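Local coordinates for putative uncharacterized protein (Pyrococcus furiosus, PDB 3V68), which belongs to the DUF2666 family of unknown function and probably binds double-stranded DNA, at residues I137-R151 and I163-K177. Residues are numbered along the deposited sequence; the frame is centred on the assembly and turned at random.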
ATOM      1  N   ILE A 137     -16.027  -0.917  -6.966  1.00 16.03           N
ATOM      2  CA  ILE A 137     -14.621  -0.605  -7.189  1.00 15.59           C
ATOM      3  C   ILE A 137     -14.280  -1.179  -8.559  1.00 14.92           C
ATOM      4  O   ILE A 137     -14.658  -2.308  -8.867  1.00 14.58           O
ATOM      5  CB  ILE A 137     -13.702  -1.267  -6.128  1.00 15.73           C
ATOM      6  CG1 ILE A 137     -14.201  -0.999  -4.694  1.00 16.90           C
ATOM      7  CG2 ILE A 137     -12.236  -0.845  -6.334  1.00 16.32           C
ATOM      8  CD1 ILE A 137     -14.154   0.451  -4.243  1.00 18.39           C
ATOM      9  N   ASN A 138     -13.572  -0.409  -9.380  1.00 14.40           N
ATOM     10  CA  ASN A 138     -13.205  -0.864 -10.721  1.00 14.26           C
ATOM     11  C   ASN A 138     -11.797  -0.444 -11.142  1.00 13.59           C
ATOM     12  O   ASN A 138     -11.542   0.739 -11.382  1.00 13.69           O
ATOM     13  CB  ASN A 138     -14.251  -0.388 -11.745  1.00 14.80           C
ATOM     14  CG  ASN A 138     -13.768  -0.506 -13.180  1.00 15.95           C
ATOM     15  OD1 ASN A 138     -13.144  -1.496 -13.565  1.00 17.29           O
ATOM     16  ND2 ASN A 138     -14.053   0.519 -13.981  1.00 18.67           N
ATOM     17  N   PHE A 139     -10.889  -1.417 -11.214  1.00 12.92           N
ATOM     18  CA  PHE A 139      -9.587  -1.230 -11.851  1.00 12.48           C
ATOM     19  C   PHE A 139      -9.526  -2.126 -13.076  1.00 12.78           C
ATOM     20  O   PHE A 139      -9.551  -3.351 -12.958  1.00 12.33           O
ATOM     21  CB  PHE A 139      -8.430  -1.565 -10.898  1.00 12.35           C
ATOM     22  CG  PHE A 139      -7.059  -1.366 -11.505  1.00 11.79           C
ATOM     23  CD1 PHE A 139      -6.416  -0.142 -11.395  1.00 12.19           C
ATOM     24  CD2 PHE A 139      -6.418  -2.398 -12.194  1.00 12.81           C
ATOM     25  CE1 PHE A 139      -5.155   0.060 -11.947  1.00 12.92           C
ATOM     26  CE2 PHE A 139      -5.157  -2.210 -12.760  1.00 13.01           C
ATOM     27  CZ  PHE A 139      -4.523  -0.971 -12.636  1.00 12.71           C
ATOM     28  N   THR A 140      -9.430  -1.511 -14.248  1.00 13.24           N
ATOM     29  CA  THR A 140      -9.377  -2.258 -15.497  1.00 14.04           C
ATOM     30  C   THR A 140      -8.189  -1.781 -16.311  1.00 14.35           C
ATOM     31  O   THR A 140      -8.044  -0.583 -16.570  1.00 14.43           O
ATOM     32  CB  THR A 140     -10.693  -2.111 -16.301  1.00 14.23           C
ATOM     33  OG1 THR A 140     -11.775  -2.664 -15.548  1.00 16.01           O
ATOM     34  CG2 THR A 140     -10.606  -2.837 -17.636  1.00 15.17           C
ATOM     35  N   ALA A 141      -7.332  -2.726 -16.686  1.00 14.77           N
ATOM     36  CA  ALA A 141      -6.141  -2.426 -17.460  1.00 15.56           C
ATOM     37  C   ALA A 141      -5.958  -3.422 -18.587  1.00 16.44           C
ATOM     38  O   ALA A 141      -5.968  -4.634 -18.363  1.00 16.21           O
ATOM     39  CB  ALA A 141      -4.909  -2.424 -16.557  1.00 15.50           C
ATOM     40  N   ARG A 142      -5.812  -2.904 -19.802  1.00 17.68           N
ATOM     41  CA  ARG A 142      -5.305  -3.696 -20.912  1.00 19.51           C
ATOM     42  C   ARG A 142      -4.346  -2.848 -21.738  1.00 19.96           C
ATOM     43  O   ARG A 142      -4.732  -1.822 -22.305  1.00 20.12           O
ATOM     44  CB  ARG A 142      -6.433  -4.254 -21.781  1.00 19.62           C
ATOM     45  CG  ARG A 142      -5.983  -5.414 -22.686  1.00 22.04           C
ATOM     46  CD  ARG A 142      -5.381  -4.930 -24.007  1.00 25.03           C
ATOM     47  NE  ARG A 142      -4.666  -5.994 -24.712  1.00 27.64           N
ATOM     48  CZ  ARG A 142      -4.366  -5.979 -26.008  1.00 29.14           C
ATOM     49  NH1 ARG A 142      -4.721  -4.952 -26.773  1.00 30.55           N
ATOM     50  NH2 ARG A 142      -3.710  -6.999 -26.546  1.00 29.68           N
ATOM     51  N   TYR A 143      -3.092  -3.284 -21.787  1.00 20.89           N
ATOM     52  CA  TYR A 143      -2.059  -2.590 -22.542  1.00 21.82           C
ATOM     53  C   TYR A 143      -0.996  -3.593 -22.964  1.00 22.10           C
ATOM     54  O   TYR A 143      -0.323  -4.189 -22.122  1.00 22.15           O
ATOM     55  CB  TYR A 143      -1.443  -1.459 -21.710  1.00 22.00           C
ATOM     56  CG  TYR A 143      -0.552  -0.541 -22.513  1.00 23.39           C
ATOM     57  CD1 TYR A 143      -1.088   0.308 -23.479  1.00 24.85           C
ATOM     58  CD2 TYR A 143       0.828  -0.520 -22.312  1.00 24.41           C
ATOM     59  CE1 TYR A 143      -0.276   1.151 -24.228  1.00 25.80           C
ATOM     60  CE2 TYR A 143       1.648   0.325 -23.056  1.00 25.97           C
ATOM     61  CZ  TYR A 143       1.087   1.155 -24.012  1.00 26.03           C
ATOM     62  OH  TYR A 143       1.879   1.996 -24.756  1.00 27.71           O
ATOM     63  N   GLY A 144      -0.856  -3.772 -24.274  1.00 22.65           N
ATOM     64  CA  GLY A 144       0.000  -4.820 -24.812  1.00 22.72           C
ATOM     65  C   GLY A 144      -0.495  -6.173 -24.347  1.00 22.73           C
ATOM     66  O   GLY A 144      -1.687  -6.470 -24.432  1.00 23.17           O
ATOM     67  N   SER A 145       0.418  -6.982 -23.821  1.00 22.64           N
ATOM     68  CA  SER A 145       0.068  -8.301 -23.299  1.00 22.40           C
ATOM     69  C   SER A 145      -0.382  -8.250 -21.835  1.00 21.63           C
ATOM     70  O   SER A 145      -0.767  -9.271 -21.267  1.00 22.30           O
ATOM     71  CB  SER A 145       1.240  -9.272 -23.466  1.00 22.72           C
ATOM     72  OG  SER A 145       2.388  -8.813 -22.774  1.00 24.17           O
ATOM     73  N   TRP A 146      -0.339  -7.059 -21.238  1.00 20.28           N
ATOM     74  CA  TRP A 146      -0.702  -6.868 -19.834  1.00 18.86           C
ATOM     75  C   TRP A 146      -2.195  -6.596 -19.662  1.00 18.31           C
ATOM     76  O   TRP A 146      -2.717  -5.589 -20.150  1.00 18.06           O
ATOM     77  CB  TRP A 146       0.129  -5.726 -19.223  1.00 18.99           C
ATOM     78  CG  TRP A 146      -0.234  -5.371 -17.802  1.00 17.75           C
ATOM     79  CD1 TRP A 146      -0.213  -6.200 -16.718  1.00 18.52           C
ATOM     80  CD2 TRP A 146      -0.642  -4.084 -17.315  1.00 17.25           C
ATOM     81  NE1 TRP A 146      -0.596  -5.512 -15.588  1.00 17.70           N
ATOM     82  CE2 TRP A 146      -0.868  -4.214 -15.927  1.00 16.98           C
ATOM     83  CE3 TRP A 146      -0.849  -2.836 -17.921  1.00 17.01           C
ATOM     84  CZ2 TRP A 146      -1.286  -3.140 -15.131  1.00 16.46           C
ATOM     85  CZ3 TRP A 146      -1.267  -1.768 -17.130  1.00 17.46           C
ATOM     86  CH2 TRP A 146      -1.476  -1.930 -15.747  1.00 17.30           C
ATOM     87  N   ILE A 147      -2.874  -7.502 -18.962  1.00 17.50           N
ATOM     88  CA  ILE A 147      -4.289  -7.337 -18.649  1.00 17.36           C
ATOM     89  C   ILE A 147      -4.578  -7.639 -17.179  1.00 17.06           C
ATOM     90  O   ILE A 147      -4.194  -8.692 -16.662  1.00 17.25           O
ATOM     91  CB  ILE A 147      -5.208  -8.192 -19.574  1.00 17.34           C
ATOM     92  CG1 ILE A 147      -6.681  -7.985 -19.202  1.00 17.73           C
ATOM     93  CG2 ILE A 147      -4.822  -9.671 -19.530  1.00 18.54           C
ATOM     94  CD1 ILE A 147      -7.648  -8.285 -20.327  1.00 18.59           C
ATOM     95  N   VAL A 148      -5.238  -6.692 -16.515  1.00 16.89           N
ATOM     96  CA  VAL A 148      -5.679  -6.852 -15.131  1.00 16.86           C
ATOM     97  C   VAL A 148      -7.102  -6.321 -15.003  1.00 16.59           C
ATOM     98  O   VAL A 148      -7.403  -5.194 -15.408  1.00 16.95           O
ATOM     99  CB  VAL A 148      -4.755  -6.098 -14.121  1.00 16.89           C
ATOM    100  CG1 VAL A 148      -5.382  -6.073 -12.722  1.00 17.43           C
ATOM    101  CG2 VAL A 148      -3.382  -6.738 -14.058  1.00 17.58           C
ATOM    102  N   VAL A 149      -7.983  -7.143 -14.454  1.00 15.98           N
ATOM    103  CA  VAL A 149      -9.336  -6.704 -14.154  1.00 15.74           C
ATOM    104  C   VAL A 149      -9.608  -7.033 -12.697  1.00 15.71           C
ATOM    105  O   VAL A 149      -9.698  -8.203 -12.320  1.00 15.80           O
ATOM    106  CB  VAL A 149     -10.374  -7.360 -15.086  1.00 15.62           C
ATOM    107  CG1 VAL A 149     -11.785  -7.016 -14.649  1.00 16.40           C
ATOM    108  CG2 VAL A 149     -10.140  -6.933 -16.533  1.00 15.48           C
ATOM    109  N   LYS A 150      -9.711  -5.989 -11.880  1.00 15.45           N
ATOM    110  CA  LYS A 150      -9.970  -6.148 -10.454  1.00 15.55           C
ATOM    111  C   LYS A 150     -11.133  -5.245 -10.087  1.00 16.13           C
ATOM    112  O   LYS A 150     -10.971  -4.035  -9.881  1.00 15.61           O
ATOM    113  CB  LYS A 150      -8.710  -5.849  -9.631  1.00 15.58           C
ATOM    114  CG  LYS A 150      -7.641  -6.935  -9.759  1.00 14.83           C
ATOM    115  CD  LYS A 150      -6.353  -6.618  -9.011  1.00 15.09           C
ATOM    116  CE  LYS A 150      -5.371  -7.784  -9.141  1.00 14.88           C
ATOM    117  NZ  LYS A 150      -4.124  -7.602  -8.342  1.00 15.93           N
ATOM    118  N   ARG A 151     -12.323  -5.835 -10.051  1.00 16.68           N
ATOM    119  CA  ARG A 151     -13.531  -5.063  -9.813  1.00 17.96           C
ATOM    120  C   ARG A 151     -14.621  -5.859  -9.107  1.00 18.39           C
ATOM    121  O   ARG A 151     -14.618  -7.094  -9.121  1.00 18.05           O
ATOM    122  CB  ARG A 151     -14.060  -4.463 -11.127  1.00 18.47           C
ATOM    123  CG  ARG A 151     -14.462  -5.477 -12.171  1.00 19.89           C
ATOM    124  CD  ARG A 151     -14.624  -4.836 -13.541  1.00 21.98           C
ATOM    125  NE  ARG A 151     -14.934  -5.838 -14.559  1.00 24.50           N
ATOM    126  CZ  ARG A 151     -14.714  -5.693 -15.864  1.00 25.40           C
ATOM    127  NH1 ARG A 151     -14.161  -4.580 -16.338  1.00 26.43           N
ATOM    128  NH2 ARG A 151     -15.035  -6.674 -16.698  1.00 26.50           N
ATOM    129  N   ILE A 163     -13.780  -5.511   0.434  1.00 15.43           N
ATOM    130  CA  ILE A 163     -13.429  -4.283  -0.270  1.00 14.51           C
ATOM    131  C   ILE A 163     -11.977  -3.929   0.052  1.00 14.06           C
ATOM    132  O   ILE A 163     -11.200  -3.601  -0.846  1.00 13.98           O
ATOM    133  CB  ILE A 163     -14.390  -3.123   0.072  1.00 14.67           C
ATOM    134  CG1 ILE A 163     -15.836  -3.522  -0.254  1.00 15.13           C
ATOM    135  CG2 ILE A 163     -13.997  -1.858  -0.685  1.00 15.13           C
ATOM    136  CD1 ILE A 163     -16.880  -2.585   0.309  1.00 16.15           C
ATOM    137  N   ALA A 164     -11.611  -4.038   1.330  1.00 13.71           N
ATOM    138  CA  ALA A 164     -10.222  -3.844   1.749  1.00 13.51           C
ATOM    139  C   ALA A 164      -9.271  -4.752   0.973  1.00 13.65           C
ATOM    140  O   ALA A 164      -8.209  -4.307   0.537  1.00 13.62           O
ATOM    141  CB  ALA A 164     -10.072  -4.083   3.242  1.00 13.67           C
ATOM    142  N   ARG A 165      -9.655  -6.018   0.816  1.00 13.55           N
ATOM    143  CA  ARG A 165      -8.835  -6.995   0.095  1.00 13.56           C
ATOM    144  C   ARG A 165      -8.621  -6.584  -1.358  1.00 13.07           C
ATOM    145  O   ARG A 165      -7.493  -6.629  -1.859  1.00 12.93           O
ATOM    146  CB  ARG A 165      -9.459  -8.394   0.148  1.00 13.82           C
ATOM    147  CG  ARG A 165      -8.533  -9.490  -0.362  1.00 16.23           C
ATOM    148  CD  ARG A 165      -9.280 -10.758  -0.760  1.00 19.91           C
ATOM    149  NE  ARG A 165     -10.444 -10.490  -1.601  1.00 22.28           N
ATOM    150  CZ  ARG A 165     -10.408 -10.223  -2.906  1.00 24.26           C
ATOM    151  NH1 ARG A 165      -9.255 -10.171  -3.567  1.00 24.27           N
ATOM    152  NH2 ARG A 165     -11.541  -9.996  -3.556  1.00 25.19           N
ATOM    153  N   LEU A 166      -9.707  -6.197  -2.026  1.00 12.77           N
ATOM    154  CA  LEU A 166      -9.650  -5.789  -3.427  1.00 12.56           C
ATOM    155  C   LEU A 166      -8.787  -4.545  -3.593  1.00 11.90           C
ATOM    156  O   LEU A 166      -7.967  -4.471  -4.512  1.00 12.07           O
ATOM    157  CB  LEU A 166     -11.049  -5.550  -4.004  1.00 12.93           C
ATOM    158  CG  LEU A 166     -11.081  -5.348  -5.525  1.00 14.32           C
ATOM    159  CD1 LEU A 166     -10.648  -6.613  -6.264  1.00 16.09           C
ATOM    160  CD2 LEU A 166     -12.462  -4.899  -5.979  1.00 15.28           C
ATOM    161  N   LEU A 167      -8.973  -3.576  -2.703  1.00 11.73           N
ATOM    162  CA  LEU A 167      -8.160  -2.362  -2.726  1.00 11.19           C
ATOM    163  C   LEU A 167      -6.675  -2.677  -2.527  1.00 10.95           C
ATOM    164  O   LEU A 167      -5.822  -2.125  -3.222  1.00 10.42           O
ATOM    165  CB  LEU A 167      -8.645  -1.361  -1.675  1.00 11.42           C
ATOM    166  CG  LEU A 167     -10.016  -0.719  -1.908  1.00 11.05           C
ATOM    167  CD1 LEU A 167     -10.425   0.049  -0.668  1.00 12.28           C
ATOM    168  CD2 LEU A 167     -10.001   0.196  -3.128  1.00 12.62           C
ATOM    169  N   ALA A 168      -6.373  -3.580  -1.596  1.00 10.75           N
ATOM    170  CA  ALA A 168      -4.997  -4.018  -1.362  1.00 10.64           C
ATOM    171  C   ALA A 168      -4.409  -4.724  -2.586  1.00 10.64           C
ATOM    172  O   ALA A 168      -3.238  -4.515  -2.926  1.00 10.46           O
ATOM    173  CB  ALA A 168      -4.920  -4.917  -0.124  1.00 10.72           C
ATOM    174  N   SER A 169      -5.228  -5.550  -3.237  1.00 10.77           N
ATOM    175  CA  SER A 169      -4.833  -6.256  -4.456  1.00 10.78           C
ATOM    176  C   SER A 169      -4.544  -5.285  -5.600  1.00 10.15           C
ATOM    177  O   SER A 169      -3.576  -5.462  -6.338  1.00 10.68           O
ATOM    178  CB  SER A 169      -5.915  -7.256  -4.872  1.00 11.21           C
ATOM    179  OG  SER A 169      -5.444  -8.096  -5.915  1.00 12.32           O
ATOM    180  N   ILE A 170      -5.380  -4.257  -5.733  1.00  9.96           N
ATOM    181  CA  ILE A 170      -5.166  -3.220  -6.744  1.00  9.48           C
ATOM    182  C   ILE A 170      -3.867  -2.469  -6.459  1.00  9.30           C
ATOM    183  O   ILE A 170      -3.082  -2.204  -7.372  1.00  9.67           O
ATOM    184  CB  ILE A 170      -6.365  -2.252  -6.826  1.00  9.39           C
ATOM    185  CG1 ILE A 170      -7.562  -2.971  -7.453  1.00  9.39           C
ATOM    186  CG2 ILE A 170      -6.007  -0.996  -7.637  1.00  9.53           C
ATOM    187  CD1 ILE A 170      -8.892  -2.277  -7.244  1.00 10.08           C
ATOM    188  N   ASN A 171      -3.622  -2.160  -5.187  1.00  9.72           N
ATOM    189  CA  ASN A 171      -2.381  -1.507  -4.805  1.00  9.48           C
ATOM    190  C   ASN A 171      -1.173  -2.352  -5.198  1.00  9.76           C
ATOM    191  O   ASN A 171      -0.185  -1.830  -5.709  1.00 10.04           O
ATOM    192  CB  ASN A 171      -2.363  -1.225  -3.300  1.00  9.40           C
ATOM    193  CG  ASN A 171      -1.122  -0.478  -2.866  1.00 10.21           C
ATOM    194  OD1 ASN A 171      -0.356  -0.953  -2.013  1.00 12.34           O
ATOM    195  ND2 ASN A 171      -0.911   0.693  -3.441  1.00  8.02           N
ATOM    196  N   GLU A 172      -1.267  -3.659  -4.968  1.00  9.87           N
ATOM    197  CA  GLU A 172      -0.186  -4.575  -5.322  1.00 10.07           C
ATOM    198  C   GLU A 172       0.098  -4.566  -6.817  1.00 10.24           C
ATOM    199  O   GLU A 172       1.252  -4.563  -7.223  1.00 10.70           O
ATOM    200  CB  GLU A 172      -0.487  -5.985  -4.815  1.00  9.95           C
ATOM    201  CG  GLU A 172      -0.280  -6.102  -3.316  1.00 11.19           C
ATOM    202  CD  GLU A 172      -0.971  -7.299  -2.704  1.00 12.92           C
ATOM    203  OE1 GLU A 172      -1.832  -7.912  -3.376  1.00 13.39           O
ATOM    204  OE2 GLU A 172      -0.645  -7.613  -1.537  1.00 14.17           O
ATOM    205  N   THR A 173      -0.955  -4.521  -7.628  1.00 10.57           N
ATOM    206  CA  THR A 173      -0.785  -4.423  -9.077  1.00 10.73           C
ATOM    207  C   THR A 173      -0.039  -3.145  -9.444  1.00 10.39           C
ATOM    208  O   THR A 173       0.907  -3.170 -10.243  1.00 10.24           O
ATOM    209  CB  THR A 173      -2.140  -4.467  -9.801  1.00 10.87           C
ATOM    210  OG1 THR A 173      -2.672  -5.794  -9.707  1.00 12.47           O
ATOM    211  CG2 THR A 173      -2.009  -4.070 -11.283  1.00 11.60           C
ATOM    212  N   ALA A 174      -0.465  -2.035  -8.850  1.00 10.22           N
ATOM    213  CA  ALA A 174       0.158  -0.748  -9.125  1.00 10.28           C
ATOM    214  C   ALA A 174       1.637  -0.757  -8.760  1.00 10.77           C
ATOM    215  O   ALA A 174       2.473  -0.363  -9.564  1.00 11.20           O
ATOM    216  CB  ALA A 174      -0.573   0.380  -8.399  1.00 10.29           C
ATOM    217  N   VAL A 175       1.949  -1.223  -7.555  1.00 10.85           N
ATOM    218  CA  VAL A 175       3.332  -1.300  -7.080  1.00 12.01           C
ATOM    219  C   VAL A 175       4.174  -2.228  -7.965  1.00 12.38           C
ATOM    220  O   VAL A 175       5.310  -1.900  -8.313  1.00 13.07           O
ATOM    221  CB  VAL A 175       3.398  -1.724  -5.585  1.00 12.03           C
ATOM    222  CG1 VAL A 175       4.842  -1.921  -5.130  1.00 13.12           C
ATOM    223  CG2 VAL A 175       2.731  -0.678  -4.713  1.00 13.20           C
ATOM    224  N   ASN A 176       3.606  -3.366  -8.351  1.00 12.17           N
ATOM    225  CA  ASN A 176       4.305  -4.308  -9.227  1.00 12.73           C
ATOM    226  C   ASN A 176       4.612  -3.703 -10.598  1.00 12.40           C
ATOM    227  O   ASN A 176       5.704  -3.889 -11.138  1.00 12.99           O
ATOM    228  CB  ASN A 176       3.494  -5.600  -9.383  1.00 13.09           C
ATOM    229  CG  ASN A 176       4.137  -6.587 -10.347  1.00 15.51           C
ATOM    230  OD1 ASN A 176       5.314  -6.916 -10.223  1.00 20.38           O
ATOM    231  ND2 ASN A 176       3.359  -7.064 -11.305  1.00 19.04           N
ATOM    232  N   LYS A 177       3.652  -2.968 -11.151  1.00 11.95           N
ATOM    233  CA  LYS A 177       3.753  -2.523 -12.537  1.00 11.58           C
ATOM    234  C   LYS A 177       4.450  -1.181 -12.738  1.00 11.49           C
ATOM    235  O   LYS A 177       4.975  -0.921 -13.815  1.00 11.15           O
ATOM    236  CB  LYS A 177       2.381  -2.534 -13.220  1.00 12.00           C
ATOM    237  CG  LYS A 177       1.783  -3.934 -13.394  1.00 12.23           C
ATOM    238  CD  LYS A 177       2.681  -4.872 -14.218  1.00 13.41           C
ATOM    239  CE  LYS A 177       2.830  -4.411 -15.667  1.00 14.59           C
ATOM    240  NZ  LYS A 177       3.753  -5.306 -16.419  1.00 17.56           N
TER
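Ile170 packs with CD1 3.7 Å from Ile137 CG2 where a beta hairpin, closed by a type II' turn from Tyr143 to Trp146, lies against helix 163-177. The hairpin supplies two neighbouring strands of a four-stranded antiparallel sheet, and the axes of strand 146-151 and helix 163-177 come within 8.9 Å, nearly antiparallel. The tight part is apolar: branched Ile170 also spreads CG2 obliquely against the ring of Phe139, while Leu166 CD2 reaches Ile137 CB at 3.8 Å. Val36 of helix 26-43 meets Ile170 too, so this zone belongs to the domain core.

Lys150, extended beyond CG, lays its CB against Ile170 and carries its ammonium obliquely to three acceptors: Thr173 OG1 at 2.7 Å from NZ, Ser169 OG, and Ser169 O, approached from above its carbonyl plane on the face opposite Thr173 N. Threonine suits its place because its methyl CG2 packs on Phe139 CE2 and the edge of the Trp146 ring. An alanine in place of Lys150 would probably leave both hydroxyls without this donor, Ser169 O keeping Thr173 N.

Near the turn the contact is looser and partly exposed. One face of the Trp146 indole covers Ala141 CB; over the other, Lys177, bent at chi2 and chi3, folds its methylenes. Lys177 NZ pairs with Asp180 and makes a cation-pi contact, while CE sits 3.5 Å from the five-membered ring centroid, 7° off its normal.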